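Local coordinates for CELL division control protein 6 (Pyrobaculum aerophilum, PDB 1FNN) that binds ADP and probably ATP as an AAA+ ATPase of the Cdc6/Cdc18 family and is probably involved in regulating DNA replication, at residues D313-Y318 with R330-L335; T306-F311 with T363-I368; L294-R299 with K319-E324; S300-H305 with P372-E377. One frame throughout, in Å; residues are numbered along the deposited sequence.

Interaction 1. Residues D313-Y318 with R330-L335; sequences DAEESY and RVHSQL
Glu-315 and Tyr-318, one helical turn apart, reach from helix 311-324 to the start of helix 332-344 and link the two helices of a helix-turn-helix through polar ends around a small apolar centre. Two direct hydrogen bonds come first. His-332 gives its ND1 hydrogen to the syn lone pair of Glu-315 OE1 at 2.9 Å, with the acceptor tilted somewhat out of the imidazole plane. The backbone N of Arg-330 approaches the Tyr-318 ring at its edge and donates to OH at 2.8 Å; at 174° this bond is almost straight. Tyr-318 OH is also hydrogen-bonded to His-289 ND1, so the phenol oxygen has two hydrogen-bond partners.

A water-mediated link adds to these. One water donates to both Glu-315 OE2 and Arg-330 O, each 2.7 Å away, so the two carboxylate oxygens have separate partners and the rotation of the group is restrained.

The apolar part belongs to Leu-335, whose two methyls divide the work. CD2 lies over one face of the Tyr-318 ring, 3.8 Å from its centroid, in a CH-pi contact. CD1 touches both Tyr-318 CD2 and Glu-315 CG, 3.6 Å from each. With CG of Tyr-318 anti to the backbone N (chi1 166°), the ring extends across the gap between the helices.

Helix 311-324 also packs on helix 288-304, where Ala-296 touches Tyr-318 and Phe-293 touches Ala-314, while the His-332 ring meets Phe-311 edge-to-face beside strand 309-310.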
loop_
_atom_site.group_PDB
_atom_site.type_symbol
_atom_site.label_atom_id
_atom_site.label_comp_id
_atom_site.label_asym_id
_atom_site.label_seq_id
_atom_site.Cartn_x
_atom_site.Cartn_y
_atom_site.Cartn_z
ATOM N N ASP A 313 23.307 -23.511 -4.497
ATOM C CA ASP A 313 22.644 -24.386 -3.556
ATOM C C ASP A 313 21.519 -25.161 -4.252
ATOM O O ASP A 313 21.320 -26.357 -3.995
ATOM C CB ASP A 313 22.011 -23.596 -2.395
ATOM C CG ASP A 313 21.484 -24.436 -1.256
ATOM O OD1 ASP A 313 21.242 -25.662 -1.390
ATOM O OD2 ASP A 313 21.289 -23.867 -0.144
ATOM N N ALA A 314 20.635 -24.428 -4.923
ATOM C CA ALA A 314 19.490 -25.060 -5.581
ATOM C C ALA A 314 19.967 -26.130 -6.613
ATOM O O ALA A 314 19.281 -27.122 -6.839
ATOM C CB ALA A 314 18.753 -23.920 -6.283
ATOM N N GLU A 315 20.989 -25.816 -7.367
ATOM C CA GLU A 315 21.530 -26.727 -8.394
ATOM C C GLU A 315 22.156 -27.968 -7.771
ATOM O O GLU A 315 21.722 -29.091 -8.104
ATOM C CB GLU A 315 22.526 -26.036 -9.328
ATOM C CG GLU A 315 23.116 -27.061 -10.318
ATOM C CD GLU A 315 23.829 -26.418 -11.485
ATOM O OE1 GLU A 315 24.259 -25.265 -11.332
ATOM O OE2 GLU A 315 23.968 -27.044 -12.568
ATOM N N GLU A 316 22.857 -27.839 -6.643
ATOM C CA GLU A 316 23.326 -29.042 -5.952
ATOM C C GLU A 316 22.187 -29.845 -5.381
ATOM O O GLU A 316 22.165 -31.091 -5.383
ATOM C CB GLU A 316 24.407 -28.730 -4.907
ATOM C CG GLU A 316 25.736 -28.381 -5.573
ATOM C CD GLU A 316 26.171 -29.436 -6.601
ATOM O OE1 GLU A 316 26.053 -30.654 -6.317
ATOM O OE2 GLU A 316 26.624 -29.030 -7.699
ATOM N N SER A 317 21.142 -29.186 -4.877
ATOM C CA SER A 317 19.963 -29.869 -4.375
ATOM C C SER A 317 19.272 -30.619 -5.534
ATOM O O SER A 317 18.652 -31.670 -5.322
ATOM C CB SER A 317 19.010 -28.806 -3.774
ATOM O OG SER A 317 17.800 -29.422 -3.356
ATOM N N TYR A 318 19.177 -29.945 -6.660
ATOM C CA TYR A 318 18.504 -30.423 -7.859
ATOM C C TYR A 318 19.177 -31.701 -8.412
ATOM O O TYR A 318 18.490 -32.663 -8.746
ATOM C CB TYR A 318 18.474 -29.309 -8.919
ATOM C CG TYR A 318 18.095 -29.780 -10.326
ATOM C CD1 TYR A 318 16.794 -30.009 -10.724
ATOM C CD2 TYR A 318 19.105 -29.996 -11.270
ATOM C CE1 TYR A 318 16.465 -30.436 -12.000
ATOM C CE2 TYR A 318 18.787 -30.425 -12.555
ATOM C CZ TYR A 318 17.495 -30.640 -12.909
ATOM O OH TYR A 318 17.206 -31.072 -14.209
ATOM N N ARG A 330 19.453 -31.716 -15.816
ATOM C CA ARG A 330 19.677 -30.815 -16.897
ATOM C C ARG A 330 20.877 -29.934 -16.531
ATOM O O ARG A 330 21.277 -29.836 -15.377
ATOM C CB ARG A 330 18.471 -29.940 -17.254
ATOM C CG ARG A 330 17.245 -30.774 -17.644
ATOM C CD ARG A 330 17.564 -31.517 -18.978
ATOM N NE ARG A 330 16.460 -32.447 -19.274
ATOM C CZ ARG A 330 15.335 -32.052 -19.849
ATOM N NH1 ARG A 330 14.373 -32.944 -20.088
ATOM N NH2 ARG A 330 15.118 -30.792 -20.203
ATOM N N VAL A 331 21.295 -29.210 -17.545
ATOM C CA VAL A 331 22.540 -28.426 -17.403
ATOM C C VAL A 331 22.264 -27.067 -16.798
ATOM O O VAL A 331 21.226 -26.455 -17.070
ATOM C CB VAL A 331 23.099 -28.408 -18.849
ATOM C CG1 VAL A 331 22.693 -27.188 -19.620
ATOM C CG2 VAL A 331 24.553 -28.786 -18.857
ATOM N N HIS A 332 23.306 -26.453 -16.252
ATOM C CA HIS A 332 23.252 -25.138 -15.643
ATOM C C HIS A 332 22.457 -24.108 -16.405
ATOM O O HIS A 332 21.606 -23.446 -15.800
ATOM C CB HIS A 332 24.700 -24.669 -15.409
ATOM C CG HIS A 332 24.834 -23.372 -14.679
ATOM N ND1 HIS A 332 24.986 -23.292 -13.305
ATOM C CD2 HIS A 332 24.841 -22.095 -15.138
ATOM C CE1 HIS A 332 25.079 -22.013 -12.959
ATOM N NE2 HIS A 332 24.995 -21.268 -14.047
ATOM N N SER A 333 22.664 -23.894 -17.706
ATOM C CA SER A 333 21.945 -22.868 -18.457
ATOM C C SER A 333 20.468 -23.159 -18.577
ATOM O O SER A 333 19.580 -22.282 -18.573
ATOM C CB SER A 333 22.549 -22.755 -19.880
ATOM O OG SER A 333 22.393 -24.025 -20.504
ATOM N N GLN A 334 20.145 -24.469 -18.629
ATOM C CA GLN A 334 18.740 -24.844 -18.600
ATOM C C GLN A 334 18.141 -24.487 -17.220
ATOM O O GLN A 334 16.984 -24.029 -17.124
ATOM C CB GLN A 334 18.642 -26.365 -18.829
ATOM C CG GLN A 334 18.906 -26.728 -20.290
ATOM C CD GLN A 334 18.191 -28.019 -20.684
ATOM O OE1 GLN A 334 16.979 -28.185 -20.499
ATOM N NE2 GLN A 334 18.955 -28.929 -21.227
ATOM N N LEU A 335 18.887 -24.705 -16.141
ATOM C CA LEU A 335 18.276 -24.396 -14.815
ATOM C C LEU A 335 17.946 -22.912 -14.674
ATOM O O LEU A 335 17.030 -22.417 -14.009
ATOM C CB LEU A 335 19.202 -24.914 -13.722
ATOM C CG LEU A 335 19.486 -26.439 -13.783
ATOM C CD1 LEU A 335 20.302 -26.903 -12.599
ATOM C CD2 LEU A 335 18.162 -27.166 -13.882
HETATM O O HOH W 1 22.781 -29.434 -13.147
#

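Interaction 2. Residues T306-F311 with T363-I368; sequences TPYITF and TTLISI
Ile-309 and Ile-366 form a hydrogen-bonded antiparallel pair: Ile-366 N donates to Ile-309 O at 2.7 Å, and Ile-309 N returns a bond to Ile-366 O at 2.9 Å. Two residues along, Phe-311 N donates to Thr-364 O at 3.1 Å, so the pairing carries on to the first turn of helix 311-324. Beyond the Ile-309–Ile-366 pair in the other direction, a water links the two segments, donating to Ser-367 OG at 2.7 Å and to Pro-307 O over a distance so short as modelled that its length is doubtful.

This is the small antiparallel sheet of a winged-helix domain. Strand 364-367 lies in its middle, with strand 309-310 on one side and strand 349-352 on the other.

Thr-310 and Leu-365 make the neighbouring non-hydrogen-bonded pair, with Thr-310 CG2 4.0 Å from Leu-365 CD2. Thr-310 OG1, held between the backbone N and the carbonyl carbon (chi1 62°), caps the following helix at Asp-313 N. On the same flank the Tyr-308 side chain lies roughly perpendicular to Leu-365, its CD2 3.8 Å from Leu-365 CB, and CE2 touches Ser-367 CB at 3.6 Å; its OH is hydrogen-bonded to Asp-225. The opposite face carries Ile-309, whose CD1 comes 4.1 Å from Ile-366 CB. Both isoleucines press against helix 288-304, Ile-309 on Leu-301 and Ile-366 on Ile-297.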
loop_
_atom_site.group_PDB
_atom_site.type_symbol
_atom_site.label_atom_id
_atom_site.label_comp_id
_atom_site.label_asym_id
_atom_site.label_seq_id
_atom_site.Cartn_x
_atom_site.Cartn_y
_atom_site.Cartn_z
ATOM N N THR A 306 16.467 -20.200 6.182
ATOM C CA THR A 306 17.027 -18.880 5.859
ATOM C C THR A 306 16.145 -18.360 4.760
ATOM O O THR A 306 15.434 -19.183 4.149
ATOM C CB THR A 306 18.493 -19.164 5.512
ATOM O OG1 THR A 306 19.376 -18.254 6.175
ATOM C CG2 THR A 306 18.803 -19.170 4.033
ATOM N N PRO A 307 15.815 -17.077 4.734
ATOM C CA PRO A 307 14.948 -16.534 3.687
ATOM C C PRO A 307 15.466 -16.863 2.283
ATOM O O PRO A 307 14.668 -17.165 1.378
ATOM C CB PRO A 307 14.939 -15.029 3.957
ATOM C CG PRO A 307 15.290 -14.925 5.428
ATOM C CD PRO A 307 16.362 -15.999 5.608
ATOM N N TYR A 308 16.771 -16.751 2.045
ATOM C CA TYR A 308 17.305 -16.993 0.705
ATOM C C TYR A 308 18.297 -18.148 0.607
ATOM O O TYR A 308 18.957 -18.533 1.575
ATOM C CB TYR A 308 18.054 -15.764 0.163
ATOM C CG TYR A 308 17.154 -14.560 0.072
ATOM C CD1 TYR A 308 17.053 -13.688 1.182
ATOM C CD2 TYR A 308 16.420 -14.282 -1.060
ATOM C CE1 TYR A 308 16.225 -12.579 1.108
ATOM C CE2 TYR A 308 15.606 -13.176 -1.112
ATOM C CZ TYR A 308 15.506 -12.319 -0.024
ATOM O OH TYR A 308 14.669 -11.229 -0.139
ATOM N N ILE A 309 18.286 -18.825 -0.561
ATOM C CA ILE A 309 19.362 -19.800 -0.827
ATOM C C ILE A 309 19.952 -19.388 -2.167
ATOM O O ILE A 309 19.413 -18.615 -2.962
ATOM C CB ILE A 309 18.968 -21.260 -0.715
ATOM C CG1 ILE A 309 17.698 -21.615 -1.508
ATOM C CG2 ILE A 309 18.725 -21.716 0.715
ATOM C CD1 ILE A 309 17.910 -21.885 -2.964
ATOM N N THR A 310 21.180 -19.774 -2.420
ATOM C CA THR A 310 21.893 -19.362 -3.623
ATOM C C THR A 310 21.485 -20.211 -4.822
ATOM O O THR A 310 20.999 -21.321 -4.604
ATOM C CB THR A 310 23.419 -19.457 -3.434
ATOM O OG1 THR A 310 23.788 -20.817 -3.179
ATOM C CG2 THR A 310 23.864 -18.596 -2.262
ATOM N N PHE A 311 21.699 -19.801 -6.044
ATOM C CA PHE A 311 21.454 -20.607 -7.236
ATOM C C PHE A 311 22.311 -21.873 -7.184
ATOM O O PHE A 311 21.808 -22.970 -7.461
ATOM C CB PHE A 311 21.669 -19.807 -8.521
ATOM C CG PHE A 311 21.411 -20.627 -9.782
ATOM C CD1 PHE A 311 20.216 -20.507 -10.455
ATOM C CD2 PHE A 311 22.356 -21.500 -10.269
ATOM C CE1 PHE A 311 19.961 -21.242 -11.599
ATOM C CE2 PHE A 311 22.117 -22.244 -11.411
ATOM C CZ PHE A 311 20.913 -22.109 -12.074
ATOM N N THR A 363 25.967 -15.095 -6.785
ATOM C CA THR A 363 25.334 -13.793 -6.745
ATOM C C THR A 363 23.808 -13.865 -6.830
ATOM O O THR A 363 23.200 -12.877 -6.372
ATOM C CB THR A 363 25.808 -12.786 -7.805
ATOM O OG1 THR A 363 25.944 -13.381 -9.098
ATOM C CG2 THR A 363 27.128 -12.145 -7.389
ATOM N N THR A 364 23.206 -14.938 -7.337
ATOM C CA THR A 364 21.735 -14.924 -7.401
ATOM C C THR A 364 21.150 -15.580 -6.173
ATOM O O THR A 364 21.504 -16.738 -5.903
ATOM C CB THR A 364 21.181 -15.598 -8.669
ATOM O OG1 THR A 364 21.643 -14.853 -9.804
ATOM C CG2 THR A 364 19.669 -15.487 -8.717
ATOM N N LEU A 365 20.175 -14.916 -5.521
ATOM C CA LEU A 365 19.568 -15.470 -4.349
ATOM C C LEU A 365 18.117 -15.818 -4.633
ATOM O O LEU A 365 17.463 -15.114 -5.384
ATOM C CB LEU A 365 19.568 -14.495 -3.142
ATOM C CG LEU A 365 20.956 -14.026 -2.684
ATOM C CD1 LEU A 365 20.846 -12.918 -1.628
ATOM C CD2 LEU A 365 21.792 -15.184 -2.143
ATOM N N ILE A 366 17.654 -16.903 -4.027
ATOM C CA ILE A 366 16.281 -17.327 -4.290
ATOM C C ILE A 366 15.481 -17.470 -3.010
ATOM O O ILE A 366 15.896 -18.113 -2.032
ATOM C CB ILE A 366 16.308 -18.727 -4.983
ATOM C CG1 ILE A 366 17.145 -18.674 -6.283
ATOM C CG2 ILE A 366 14.892 -19.186 -5.339
ATOM C CD1 ILE A 366 17.451 -20.113 -6.746
ATOM N N SER A 367 14.241 -17.011 -3.098
ATOM C CA SER A 367 13.360 -17.179 -1.947
ATOM C C SER A 367 12.003 -17.643 -2.406
ATOM O O SER A 367 11.576 -17.376 -3.543
ATOM C CB SER A 367 13.178 -15.768 -1.276
ATOM O OG SER A 367 12.030 -15.880 -0.418
ATOM N N ILE A 368 11.279 -18.334 -1.580
ATOM C CA ILE A 368 9.881 -18.639 -1.816
ATOM C C ILE A 368 9.170 -17.947 -0.602
ATOM O O ILE A 368 8.996 -18.575 0.446
ATOM C CB ILE A 368 9.554 -20.124 -1.851
ATOM C CG1 ILE A 368 10.155 -20.748 -3.157
ATOM C CG2 ILE A 368 8.065 -20.405 -1.806
ATOM C CD1 ILE A 368 10.071 -22.286 -3.059
HETATM O O HOH W 2 12.351 -17.997 1.261
#

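Interaction 3. Residues L294-R299 with K319-E324; sequences LLAIVR and KIVCEE
Val-321 is the first residue of 319-324 to pack against 294-299, and it illustrates how one branched side chain can occupy a dimple in a crossing helix. The short axes of 294-299 and 319-324 pass 9.3 Å apart, their N-to-C directions 120° from each other. Val-321 stands opposite Ala-296, and the lack of bulk on that alanine lets the two CA atoms come within 6.3 Å.

The two methyls of Val-321 go to different neighbours. With CG1 anti to the backbone N (chi1 165°), that methyl is turned to Leu-295, 4.1 Å from its CD2. CG2 lies over the Ala-296 backbone, 4.1 Å from CA, and also lies beside the end of Arg-299, 4.0 Å from NH1. Leu-292 completes the rim, so that Val-321 enters in the manner of knobs-into-holes between residues spaced i, i+3, i+4 and i+7.

One turn on comes Glu-324. Its extended chain meets that of Arg-299 from the opposite direction, the carboxylate lying at the edge of the guanidinium and not far from coplanar with it. The contact is made mainly by Arg-299 NH1, modelled 2.5 Å from Glu-324 OE2, a length that is doubtfully short, and 3.0 Å from OE1. The hydrogen bond to OE2 is weak, bent to 121° at the hydrogen, and part of a salt bridge.

Chemically, the crossing thus pairs a buried aliphatic centre with a charged margin at the surface. Arg-299 NE also has a long, weak ion pair with Glu-377 OE1, so its positive charge is probably shared between carboxylates from two helices.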
loop_
_atom_site.group_PDB
_atom_site.type_symbol
_atom_site.label_atom_id
_atom_site.label_comp_id
_atom_site.label_asym_id
_atom_site.label_seq_id
_atom_site.Cartn_x
_atom_site.Cartn_y
_atom_site.Cartn_z
ATOM N N LEU A 294 12.041 -26.708 -8.884
ATOM C CA LEU A 294 11.291 -26.019 -7.825
ATOM C C LEU A 294 11.289 -26.861 -6.566
ATOM O O LEU A 294 11.637 -26.384 -5.454
ATOM C CB LEU A 294 9.867 -25.718 -8.299
ATOM C CG LEU A 294 8.938 -25.096 -7.230
ATOM C CD1 LEU A 294 9.492 -23.727 -6.794
ATOM C CD2 LEU A 294 7.544 -24.943 -7.826
ATOM N N LEU A 295 11.080 -28.207 -6.719
ATOM C CA LEU A 295 11.251 -29.083 -5.572
ATOM C C LEU A 295 12.611 -28.921 -4.940
ATOM O O LEU A 295 12.759 -28.910 -3.687
ATOM C CB LEU A 295 11.051 -30.586 -5.904
ATOM C CG LEU A 295 11.168 -31.580 -4.768
ATOM C CD1 LEU A 295 10.267 -31.160 -3.578
ATOM C CD2 LEU A 295 10.679 -32.962 -5.235
ATOM N N ALA A 296 13.676 -28.771 -5.740
ATOM C CA ALA A 296 14.999 -28.649 -5.169
ATOM C C ALA A 296 15.112 -27.338 -4.308
ATOM O O ALA A 296 15.942 -27.262 -3.400
ATOM C CB ALA A 296 16.013 -28.498 -6.304
ATOM N N ILE A 297 14.630 -26.249 -4.856
ATOM C CA ILE A 297 14.684 -24.935 -4.162
ATOM C C ILE A 297 13.927 -25.094 -2.848
ATOM O O ILE A 297 14.383 -24.708 -1.778
ATOM C CB ILE A 297 14.037 -23.874 -5.059
ATOM C CG1 ILE A 297 14.908 -23.587 -6.299
ATOM C CG2 ILE A 297 13.805 -22.565 -4.274
ATOM C CD1 ILE A 297 14.155 -22.758 -7.338
ATOM N N VAL A 298 12.733 -25.658 -2.847
ATOM C CA VAL A 298 11.985 -26.006 -1.673
ATOM C C VAL A 298 12.808 -26.805 -0.673
ATOM O O VAL A 298 12.802 -26.484 0.546
ATOM C CB VAL A 298 10.682 -26.747 -1.982
ATOM C CG1 VAL A 298 10.063 -27.284 -0.670
ATOM C CG2 VAL A 298 9.670 -25.886 -2.715
ATOM N N ARG A 299 13.522 -27.855 -1.097
ATOM C CA ARG A 299 14.358 -28.636 -0.184
ATOM C C ARG A 299 15.557 -27.903 0.389
ATOM O O ARG A 299 15.858 -28.005 1.624
ATOM C CB ARG A 299 14.873 -29.965 -0.842
ATOM C CG ARG A 299 13.691 -30.913 -1.020
ATOM C CD ARG A 299 14.075 -32.377 -1.171
ATOM N NE ARG A 299 12.867 -33.163 -1.468
ATOM C CZ ARG A 299 12.917 -34.407 -1.941
ATOM N NH1 ARG A 299 14.093 -34.978 -2.156
ATOM N NH2 ARG A 299 11.777 -35.044 -2.182
ATOM N N LYS A 319 20.499 -31.770 -8.354
ATOM C CA LYS A 319 21.171 -33.044 -8.719
ATOM C C LYS A 319 20.758 -34.202 -7.836
ATOM O O LYS A 319 20.435 -35.323 -8.282
ATOM C CB LYS A 319 22.673 -32.803 -8.661
ATOM C CG LYS A 319 23.118 -31.807 -9.725
ATOM C CD LYS A 319 24.616 -31.531 -9.546
ATOM C CE LYS A 319 25.068 -30.646 -10.698
ATOM N NZ LYS A 319 26.478 -30.186 -10.574
ATOM N N ILE A 320 20.633 -33.961 -6.521
ATOM C CA ILE A 320 20.179 -34.967 -5.596
ATOM C C ILE A 320 18.745 -35.350 -5.887
ATOM O O ILE A 320 18.411 -36.544 -5.868
ATOM C CB ILE A 320 20.309 -34.488 -4.119
ATOM C CG1 ILE A 320 21.804 -34.379 -3.807
ATOM C CG2 ILE A 320 19.591 -35.414 -3.143
ATOM C CD1 ILE A 320 22.125 -33.608 -2.538
ATOM N N VAL A 321 17.867 -34.361 -6.095
ATOM C CA VAL A 321 16.475 -34.618 -6.375
ATOM C C VAL A 321 16.374 -35.536 -7.635
ATOM O O VAL A 321 15.484 -36.429 -7.712
ATOM C CB VAL A 321 15.673 -33.330 -6.495
ATOM C CG1 VAL A 321 14.314 -33.528 -7.138
ATOM C CG2 VAL A 321 15.437 -32.691 -5.084
ATOM N N CYS A 322 17.054 -35.142 -8.687
ATOM C CA CYS A 322 17.012 -35.891 -9.955
ATOM C C CYS A 322 17.350 -37.369 -9.784
ATOM O O CYS A 322 16.505 -38.179 -10.196
ATOM C CB CYS A 322 17.927 -35.245 -11.001
ATOM S SG CYS A 322 17.159 -33.784 -11.735
ATOM N N GLU A 323 18.429 -37.705 -9.091
ATOM C CA GLU A 323 18.777 -39.081 -8.815
ATOM C C GLU A 323 17.774 -39.844 -7.976
ATOM O O GLU A 323 17.331 -40.951 -8.366
ATOM C CB GLU A 323 20.158 -39.185 -8.133
ATOM C CG GLU A 323 20.743 -40.593 -8.164
ATOM C CD GLU A 323 20.710 -41.216 -9.566
ATOM O OE1 GLU A 323 20.957 -40.503 -10.570
ATOM O OE2 GLU A 323 20.425 -42.432 -9.635
ATOM N N GLU A 324 17.118 -39.144 -7.019
ATOM C CA GLU A 324 16.019 -39.775 -6.315
ATOM C C GLU A 324 14.926 -40.225 -7.259
ATOM O O GLU A 324 14.220 -41.205 -6.936
ATOM C CB GLU A 324 15.242 -38.879 -5.346
ATOM C CG GLU A 324 15.928 -38.510 -4.083
ATOM C CD GLU A 324 15.029 -37.659 -3.170
ATOM O OE1 GLU A 324 13.785 -37.782 -3.101
ATOM O OE2 GLU A 324 15.732 -36.851 -2.527
#

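Interaction 4. Residues S300-H305 with P372-E377; sequences SLKISH and PLDTLE
Lys-302 and Leu-373 mark the closest backbone approach, with their CA atoms 7.1 Å apart, between two helix ends that run nearly antiparallel. The N-to-C directions of 300-304 and 373-377 differ by 156° and the axes come no nearer than 11.2 Å, a spacing that leaves the bridging to side chains. Helix 288-304 finishes here: His-305 leaves the helix with positive phi, and Leu-301 O accepts both His-305 N and, at 3.1 Å, Ser-304 OG, which reach it from the same face of the carbonyl. Across from it, Pro-372 holds the N-cap position of helix 373-387.

Packing near the backbones rests on Leu-373. Its CD1 methyl meets Leu-301 CB and Lys-302 CG, each at 3.9 Å, and Lys-302 and Leu-373 lie alongside each other, pointing opposite ways. Beyond this apolar stem the lysine bends at chi3 and again at chi4 (-85°), and its ammonium group turns toward two carboxylates one turn apart. Lys-302 NZ is 3.2 Å from Asp-374 OD1 and about 3.0 Å from Glu-377 OE2, although that oxygen is crowded in the model and its position is uncertain. The three residues form a salt-bridge network, a worked case of a long aliphatic chain covering a leucine and carrying its charge to the rim. Lying in the first turn of its helix, Asp-374 would probably also suit the helix dipole.

Leu-301 and Leu-373 both touch Ile-368 just past strand 364-367; Leu-301 also touches Ile-309 of strand 309-310, while helix 264-274 lies against Pro-372 and Leu-373.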
loop_
_atom_site.group_PDB
_atom_site.type_symbol
_atom_site.label_atom_id
_atom_site.label_comp_id
_atom_site.label_asym_id
_atom_site.label_seq_id
_atom_site.Cartn_x
_atom_site.Cartn_y
_atom_site.Cartn_z
ATOM N N SER A 300 16.235 -27.066 -0.358
ATOM C CA SER A 300 17.349 -26.311 0.161
ATOM C C SER A 300 16.821 -25.281 1.229
ATOM O O SER A 300 17.600 -24.983 2.124
ATOM C CB SER A 300 18.092 -25.483 -0.864
ATOM O OG SER A 300 18.436 -26.274 -1.994
ATOM N N LEU A 301 15.690 -24.679 0.958
ATOM C CA LEU A 301 15.157 -23.624 1.847
ATOM C C LEU A 301 14.665 -24.227 3.148
ATOM O O LEU A 301 14.899 -23.682 4.234
ATOM C CB LEU A 301 14.015 -22.885 1.141
ATOM C CG LEU A 301 14.379 -21.813 0.128
ATOM C CD1 LEU A 301 13.135 -21.390 -0.640
ATOM C CD2 LEU A 301 15.053 -20.591 0.803
ATOM N N LYS A 302 14.088 -25.439 3.123
ATOM C CA LYS A 302 13.778 -26.203 4.309
ATOM C C LYS A 302 14.997 -26.495 5.168
ATOM O O LYS A 302 14.898 -26.461 6.397
ATOM C CB LYS A 302 13.075 -27.527 3.965
ATOM C CG LYS A 302 11.603 -27.340 3.703
ATOM C CD LYS A 302 11.023 -28.459 2.867
ATOM C CE LYS A 302 9.722 -28.985 3.451
ATOM N NZ LYS A 302 10.044 -30.026 4.486
ATOM N N ILE A 303 16.118 -26.806 4.555
ATOM C CA ILE A 303 17.384 -27.063 5.217
ATOM C C ILE A 303 17.998 -25.763 5.724
ATOM O O ILE A 303 18.565 -25.726 6.818
ATOM C CB ILE A 303 18.368 -27.758 4.255
ATOM C CG1 ILE A 303 17.895 -29.208 4.020
ATOM C CG2 ILE A 303 19.814 -27.757 4.711
ATOM C CD1 ILE A 303 18.430 -29.799 2.728
ATOM N N SER A 304 18.060 -24.724 4.900
ATOM C CA SER A 304 18.694 -23.492 5.336
ATOM C C SER A 304 17.959 -22.850 6.522
ATOM O O SER A 304 18.621 -22.160 7.296
ATOM C CB SER A 304 18.779 -22.495 4.176
ATOM O OG SER A 304 17.456 -22.011 3.920
ATOM N N HIS A 305 16.647 -22.873 6.621
ATOM C CA HIS A 305 15.875 -22.088 7.572
ATOM C C HIS A 305 16.161 -20.590 7.403
ATOM O O HIS A 305 15.940 -19.733 8.277
ATOM C CB HIS A 305 16.131 -22.507 9.038
ATOM C CG HIS A 305 15.429 -23.801 9.312
ATOM N ND1 HIS A 305 14.177 -23.870 9.878
ATOM C CD2 HIS A 305 15.816 -25.089 9.085
ATOM C CE1 HIS A 305 13.810 -25.136 9.997
ATOM N NE2 HIS A 305 14.788 -25.891 9.521
ATOM N N PRO A 372 3.784 -21.670 2.419
ATOM C CA PRO A 372 4.451 -22.464 3.446
ATOM C C PRO A 372 5.071 -23.690 2.744
ATOM O O PRO A 372 4.443 -24.191 1.802
ATOM C CB PRO A 372 3.331 -22.841 4.391
ATOM C CG PRO A 372 2.346 -21.697 4.254
ATOM C CD PRO A 372 2.360 -21.409 2.752
ATOM N N LEU A 373 6.290 -24.036 3.068
ATOM C CA LEU A 373 7.018 -25.056 2.299
ATOM C C LEU A 373 6.545 -26.488 2.458
ATOM O O LEU A 373 6.626 -27.289 1.481
ATOM C CB LEU A 373 8.492 -24.951 2.661
ATOM C CG LEU A 373 9.141 -23.597 2.386
ATOM C CD1 LEU A 373 10.600 -23.650 2.786
ATOM C CD2 LEU A 373 8.965 -23.205 0.917
ATOM N N ASP A 374 5.869 -26.821 3.557
ATOM C CA ASP A 374 5.440 -28.199 3.772
ATOM C C ASP A 374 4.314 -28.530 2.814
ATOM O O ASP A 374 4.405 -29.538 2.084
ATOM C CB ASP A 374 5.045 -28.562 5.212
ATOM C CG ASP A 374 6.280 -28.639 6.079
ATOM O OD1 ASP A 374 7.415 -28.518 5.582
ATOM O OD2 ASP A 374 6.138 -28.826 7.303
ATOM N N THR A 375 3.447 -27.553 2.583
ATOM C CA THR A 375 2.314 -27.770 1.698
ATOM C C THR A 375 2.719 -27.626 0.221
ATOM O O THR A 375 2.249 -28.419 -0.610
ATOM C CB THR A 375 1.182 -26.814 2.097
ATOM O OG1 THR A 375 0.538 -27.405 3.261
ATOM C CG2 THR A 375 0.132 -26.640 1.028
ATOM N N LEU A 376 3.674 -26.754 -0.071
ATOM C CA LEU A 376 4.135 -26.606 -1.452
ATOM C C LEU A 376 4.835 -27.909 -1.875
ATOM O O LEU A 376 4.738 -28.366 -2.997
ATOM C CB LEU A 376 5.107 -25.421 -1.517
ATOM C CG LEU A 376 5.729 -25.167 -2.892
ATOM C CD1 LEU A 376 4.622 -25.165 -3.954
ATOM C CD2 LEU A 376 6.522 -23.878 -2.965
ATOM N N GLU A 377 5.767 -28.321 -1.037
ATOM C CA GLU A 377 6.497 -29.551 -1.127
ATOM C C GLU A 377 5.607 -30.770 -1.349
ATOM O O GLU A 377 5.877 -31.512 -2.320
ATOM C CB GLU A 377 7.397 -29.835 0.095
ATOM C CG GLU A 377 8.255 -31.078 -0.228
ATOM C CD GLU A 377 9.171 -31.479 0.893
ATOM O OE1 GLU A 377 10.268 -32.015 0.653
ATOM O OE2 GLU A 377 8.831 -31.275 2.070
#

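All four contacts lie in the C-terminal winged-helix domain, away from the nucleotide site. Helix 288-304 serves interactions 3 and 4 in turn, then strand 309-310 enters interaction 2, and helix 311-324 serves interactions 1 and 3. Interaction 1 is nested inside the loop closed by interaction 2, which itself lies within that of interaction 4. Centres of interactions 1 and 3 are about 9 Å apart, those of 1 and 4 about 18 Å. Together they join the three-helix bundle, the small sheet and the closing helix 373-387 into one unit, consistent with a DNA-binding fold in which helix 332-344 would be the recognition helix.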